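PDB 3VF1: 11R-lipoxygenase from Gersemia fruticosa, which probably oxygenates polyunsaturated fatty acids at a non-heme iron centre, with calcium regulating its activity. Local coordinates for residues Cys123-Trp126 with Gln130-Val133. Numbering follows the deposited sequence.
Sequences CYRW and QLVV
The guanidinium of Arg125 meets Leu131 obliquely, NH1 lying 3.8 Å from Leu131 CD1, while the same nitrogen also forms a long, weak ion pair with Asp192 OD2. The arginine chain, bent at chi2 (-80°), crosses the leucine at about a right angle, and its root joins in as well: Arg125 CB packs 3.7 Å from Leu131 CD2. That methyl is shared. The sulfur of Cys123 meets it too, SG lying 3.4 Å from Leu131 CD2, so that one leucine branch touches both a cysteine and the base of an arginine, while the second meets the charged end. Cys123 SG also touches Val133 CG2 at 3.9 Å; with SG anti to the backbone N (chi1 -179°), the thiol bridges the two alternate residues that 130-133 turns inward. No hydrogen bond links the segments. They belong to the two facing sheets of the PLAT beta sandwich, and the chain passes from one to the other here: 116-124 is an edge strand bonded to 100-109, whereas 130-134 borders 83-90 through Leu131 with Leu88 and Val133 with Ile86. Tyr124 and Arg125 both stand opposite Ile101 in a G1 beta bulge, Tyr124 having a positive phi, and the chain turns its corner at Arg125. Beyond it Trp126 directs its CB away from 130-133, and its indole lies close to Asp98 and Gly33, predicted calcium ligands, and makes a cation-pi contact with Lys191; its backbone N donates a hydrogen bond to Asp192 OD1.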
ATOM      1  N   CYS A 123       2.775  24.532  -2.957  1.00 43.17           N
ATOM      2  CA  CYS A 123       3.574  24.054  -4.081  1.00 42.44           C
ATOM      3  C   CYS A 123       4.065  22.621  -3.869  1.00 42.61           C
ATOM      4  O   CYS A 123       3.489  21.677  -4.412  1.00 42.32           O
ATOM      5  CB  CYS A 123       4.758  24.996  -4.311  1.00 41.89           C
ATOM      6  SG  CYS A 123       5.813  24.544  -5.701  1.00 55.28           S
ATOM      7  N   TYR A 124       5.126  22.465  -3.083  1.00 42.50           N
ATOM      8  CA  TYR A 124       5.711  21.151  -2.832  1.00 41.01           C
ATOM      9  C   TYR A 124       6.150  20.484  -4.134  1.00 40.64           C
ATOM     10  O   TYR A 124       5.783  19.344  -4.422  1.00 40.32           O
ATOM     11  CB  TYR A 124       4.719  20.272  -2.071  1.00 38.33           C
ATOM     12  CG  TYR A 124       4.229  20.925  -0.801  1.00 37.95           C
ATOM     13  CD1 TYR A 124       5.038  20.985   0.323  1.00 38.01           C
ATOM     14  CD2 TYR A 124       2.969  21.500  -0.732  1.00 37.65           C
ATOM     15  CE1 TYR A 124       4.604  21.589   1.486  1.00 39.96           C
ATOM     16  CE2 TYR A 124       2.523  22.106   0.427  1.00 37.88           C
ATOM     17  CZ  TYR A 124       3.346  22.149   1.533  1.00 40.46           C
ATOM     18  OH  TYR A 124       2.914  22.753   2.693  1.00 45.90           O
ATOM     19  N   ARG A 125       6.941  21.214  -4.913  1.00 42.74           N
ATOM     20  CA  ARG A 125       7.466  20.720  -6.178  1.00 43.96           C
ATOM     21  C   ARG A 125       8.886  21.230  -6.379  1.00 44.46           C
ATOM     22  O   ARG A 125       9.288  22.223  -5.772  1.00 45.73           O
ATOM     23  CB  ARG A 125       6.607  21.214  -7.343  1.00 48.26           C
ATOM     24  CG  ARG A 125       5.125  20.895  -7.241  1.00 47.61           C
ATOM     25  CD  ARG A 125       4.819  19.470  -7.657  1.00 50.58           C
ATOM     26  NE  ARG A 125       3.435  19.330  -8.109  1.00 49.68           N
ATOM     27  CZ  ARG A 125       3.022  19.541  -9.356  1.00 47.97           C
ATOM     28  NH1 ARG A 125       3.880  19.903 -10.303  1.00 52.22           N
ATOM     29  NH2 ARG A 125       1.743  19.386  -9.662  1.00 45.89           N
ATOM     30  N   TRP A 126       9.644  20.549  -7.230  1.00 44.78           N
ATOM     31  CA  TRP A 126      10.919  21.075  -7.698  1.00 50.61           C
ATOM     32  C   TRP A 126      10.635  21.992  -8.881  1.00 51.82           C
ATOM     33  O   TRP A 126       9.808  21.668  -9.731  1.00 45.78           O
ATOM     34  CB  TRP A 126      11.851  19.945  -8.137  1.00 50.23           C
ATOM     35  CG  TRP A 126      12.183  18.955  -7.060  1.00 48.58           C
ATOM     36  CD1 TRP A 126      11.476  17.837  -6.728  1.00 47.32           C
ATOM     37  CD2 TRP A 126      13.318  18.986  -6.184  1.00 46.13           C
ATOM     38  NE1 TRP A 126      12.095  17.172  -5.697  1.00 47.07           N
ATOM     39  CE2 TRP A 126      13.228  17.857  -5.345  1.00 48.10           C
ATOM     40  CE3 TRP A 126      14.398  19.858  -6.026  1.00 47.39           C
ATOM     41  CZ2 TRP A 126      14.175  17.579  -4.363  1.00 48.59           C
ATOM     42  CZ3 TRP A 126      15.338  19.581  -5.051  1.00 50.05           C
ATOM     43  CH2 TRP A 126      15.221  18.452  -4.231  1.00 51.10           C
ATOM     44  N   GLN A 130      10.225  25.137 -15.576  1.00 71.42           N
ATOM     45  CA  GLN A 130       9.175  26.130 -15.389  1.00 68.71           C
ATOM     46  C   GLN A 130       7.978  25.515 -14.674  1.00 61.73           C
ATOM     47  O   GLN A 130       7.440  24.499 -15.112  1.00 61.89           O
ATOM     48  CB  GLN A 130       8.745  26.708 -16.739  1.00 70.96           C
ATOM     49  CG  GLN A 130       7.655  27.764 -16.644  1.00 72.69           C
ATOM     50  CD  GLN A 130       7.326  28.377 -17.991  1.00 78.79           C
ATOM     51  OE1 GLN A 130       8.063  28.205 -18.963  1.00 77.91           O
ATOM     52  NE2 GLN A 130       6.211  29.097 -18.056  1.00 81.95           N
ATOM     53  N   LEU A 131       7.566  26.138 -13.575  1.00 58.59           N
ATOM     54  CA  LEU A 131       6.482  25.614 -12.753  1.00 59.30           C
ATOM     55  C   LEU A 131       5.427  26.677 -12.477  1.00 56.22           C
ATOM     56  O   LEU A 131       5.737  27.757 -11.980  1.00 58.75           O
ATOM     57  CB  LEU A 131       7.041  25.092 -11.428  1.00 60.62           C
ATOM     58  CG  LEU A 131       6.006  24.654 -10.390  1.00 54.66           C
ATOM     59  CD1 LEU A 131       5.288  23.391 -10.842  1.00 52.33           C
ATOM     60  CD2 LEU A 131       6.665  24.449  -9.039  1.00 52.14           C
ATOM     61  N   VAL A 132       4.176  26.357 -12.790  1.00 53.07           N
ATOM     62  CA  VAL A 132       3.063  27.263 -12.523  1.00 54.52           C
ATOM     63  C   VAL A 132       2.239  26.753 -11.342  1.00 51.00           C
ATOM     64  O   VAL A 132       1.815  25.599 -11.319  1.00 53.34           O
ATOM     65  CB  VAL A 132       2.150  27.433 -13.758  1.00 59.89           C
ATOM     66  CG1 VAL A 132       1.612  26.085 -14.234  1.00 64.67           C
ATOM     67  CG2 VAL A 132       1.006  28.389 -13.446  1.00 57.30           C
ATOM     68  N   VAL A 133       2.020  27.625 -10.363  1.00 50.52           N
ATOM     69  CA  VAL A 133       1.331  27.247  -9.136  1.00 46.83           C
ATOM     70  C   VAL A 133       0.088  28.102  -8.912  1.00 44.78           C
ATOM     71  O   VAL A 133       0.171  29.327  -8.858  1.00 45.72           O
ATOM     72  CB  VAL A 133       2.261  27.402  -7.917  1.00 46.63           C
ATOM     73  CG1 VAL A 133       1.581  26.886  -6.657  1.00 47.03           C
ATOM     74  CG2 VAL A 133       3.576  26.676  -8.155  1.00 46.85           C
TER